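Local coordinates for protein redox-sensitive transcriptional activator OxyR (Porphyromonas gingivalis, PDB 3T22) that probably binds DNA as a LysR-family transcription regulator that responds to redox conditions, the chain here being its regulatory domain, at residues 7-12 with 56-61. The protein carries 1 engineered substitution. Numbering follows the deposited sequence.
Sequences AVLPTI and IIASKA
The backbone of Ile56 bridges Ala7 and Leu9 of the neighbouring parallel strand segment, its N-H and C=O reaching the residues before and after its partner Val8. Ile56 N donates to Ala7 O at 2.8 Å, almost straight at 168°, while the return bond from Leu9 N to Ile56 O is weak and stretched to 3.4 Å, where the first strand has just ended and the second has one residue to run. Val8 lies beside Ile56 on the same face of the sheet, and its CG2 meets Ile56 CD1 at 4.0 Å. Just past its own strand, Leu9 lays its side chain along the end of the other: CG lies 4.0 Å from Ile57 CA, and CD1 packs 3.9 Å from Ala58 CB. Ile12, brought round by a turn in which its N hydrogen-bonds to Leu9 O, holds CG1 anti to its carbonyl carbon (chi1 -61°) and sends CD1 to within 3.8 Å of Ile56 O. Strand 33-37 pairs with 4-8 in parallel and strand 175-185 with 54-57 antiparallel, making this a buried central pairing. Parallel strands 4-8, 33-37 and 54-57, joined through helices 13-27 and 40-48, are characteristic of the periplasmic-binding-protein-like α/β fold of LysR regulatory domains.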
loop_
_atom_site.group_PDB
_atom_site.type_symbol
_atom_site.label_atom_id
_atom_site.label_comp_id
_atom_site.label_asym_id
_atom_site.label_seq_id
_atom_site.Cartn_x
_atom_site.Cartn_y
_atom_site.Cartn_z
ATOM N N ALA A 7 -4.402 -6.863 -15.562
ATOM C CA ALA A 7 -4.700 -6.160 -14.318
ATOM C C ALA A 7 -4.706 -7.080 -13.093
ATOM O O ALA A 7 -4.910 -8.297 -13.204
ATOM C CB ALA A 7 -6.026 -5.414 -14.425
ATOM N N VAL A 8 -4.507 -6.480 -11.922
ATOM C CA VAL A 8 -4.338 -7.225 -10.689
ATOM C C VAL A 8 -4.869 -6.433 -9.494
ATOM O O VAL A 8 -4.569 -5.248 -9.334
ATOM C CB VAL A 8 -2.847 -7.526 -10.447
ATOM C CG1 VAL A 8 -2.672 -8.503 -9.303
ATOM C CG2 VAL A 8 -2.183 -8.046 -11.713
ATOM N N LEU A 9 -5.631 -7.092 -8.635
ATOM C CA LEU A 9 -6.110 -6.454 -7.421
ATOM C C LEU A 9 -4.934 -5.961 -6.585
ATOM O O LEU A 9 -3.863 -6.553 -6.605
ATOM C CB LEU A 9 -6.954 -7.428 -6.605
ATOM C CG LEU A 9 -8.260 -7.935 -7.212
ATOM C CD1 LEU A 9 -9.119 -8.565 -6.135
ATOM C CD2 LEU A 9 -9.009 -6.820 -7.914
ATOM N N PRO A 10 -5.140 -4.871 -5.856
ATOM C CA PRO A 10 -4.115 -4.321 -4.959
ATOM C C PRO A 10 -3.944 -5.197 -3.713
ATOM O O PRO A 10 -2.894 -5.197 -3.085
ATOM C CB PRO A 10 -4.676 -2.946 -4.562
ATOM C CG PRO A 10 -5.992 -2.767 -5.315
ATOM C CD PRO A 10 -6.414 -4.133 -5.773
ATOM N N THR A 11 -4.980 -5.950 -3.364
ATOM C CA THR A 11 -4.872 -6.913 -2.274
ATOM C C THR A 11 -4.193 -8.213 -2.721
ATOM O O THR A 11 -4.082 -9.151 -1.946
ATOM C CB THR A 11 -6.250 -7.214 -1.626
ATOM O OG1 THR A 11 -7.103 -7.897 -2.557
ATOM C CG2 THR A 11 -6.907 -5.917 -1.179
ATOM N N ILE A 12 -3.724 -8.247 -3.966
ATOM C CA ILE A 12 -3.021 -9.409 -4.507
ATOM C C ILE A 12 -1.614 -9.065 -5.024
ATOM O O ILE A 12 -0.686 -9.835 -4.876
ATOM C CB ILE A 12 -3.803 -10.005 -5.681
ATOM C CG1 ILE A 12 -5.198 -10.459 -5.212
ATOM C CG2 ILE A 12 -2.981 -11.112 -6.370
ATOM C CD1 ILE A 12 -6.196 -10.761 -6.334
ATOM N N ILE A 56 -6.456 -10.633 -12.896
ATOM C CA ILE A 56 -6.389 -11.519 -11.752
ATOM C C ILE A 56 -7.240 -10.929 -10.625
ATOM O O ILE A 56 -6.854 -9.912 -10.012
ATOM C CB ILE A 56 -4.947 -11.679 -11.276
ATOM C CG1 ILE A 56 -4.036 -11.973 -12.461
ATOM C CG2 ILE A 56 -4.856 -12.776 -10.233
ATOM C CD1 ILE A 56 -2.553 -11.970 -12.125
ATOM N N ILE A 57 -8.388 -11.559 -10.362
ATOM C CA ILE A 57 -9.338 -11.076 -9.354
ATOM C C ILE A 57 -9.570 -12.087 -8.225
ATOM O O ILE A 57 -8.943 -13.139 -8.191
ATOM C CB ILE A 57 -10.697 -10.717 -9.988
ATOM C CG1 ILE A 57 -11.272 -11.933 -10.710
ATOM C CG2 ILE A 57 -10.556 -9.500 -10.952
ATOM C CD1 ILE A 57 -12.630 -11.659 -11.332
ATOM N N ALA A 58 -10.452 -11.764 -7.286
ATOM C CA ALA A 58 -10.676 -12.664 -6.160
ATOM C C ALA A 58 -12.122 -13.133 -6.087
ATOM O O ALA A 58 -12.657 -13.352 -5.012
ATOM C CB ALA A 58 -10.226 -12.036 -4.833
ATOM N N SER A 59 -12.748 -13.265 -7.251
ATOM C CA SER A 59 -14.064 -13.887 -7.356
ATOM C C SER A 59 -14.358 -14.310 -8.792
ATOM O O SER A 59 -13.552 -14.081 -9.691
ATOM C CB SER A 59 -15.159 -12.974 -6.795
ATOM O OG SER A 59 -15.015 -11.647 -7.258
ATOM N N LYS A 60 -15.492 -14.969 -8.991
ATOM C CA LYS A 60 -15.927 -15.347 -10.326
ATOM C C LYS A 60 -16.417 -14.084 -11.015
ATOM O O LYS A 60 -17.144 -13.312 -10.406
ATOM C CB LYS A 60 -17.057 -16.377 -10.254
ATOM C CG LYS A 60 -16.653 -17.715 -9.628
ATOM C CD LYS A 60 -17.737 -18.782 -9.795
ATOM C CE LYS A 60 -17.279 -20.146 -9.251
ATOM N NZ LYS A 60 -17.275 -20.238 -7.754
ATOM N N ALA A 61 -16.019 -13.864 -12.268
ATOM C CA ALA A 61 -16.423 -12.660 -13.016
ATOM C C ALA A 61 -17.944 -12.374 -12.938
ATOM O O ALA A 61 -18.366 -11.262 -12.573
ATOM C CB ALA A 61 -15.957 -12.751 -14.485
#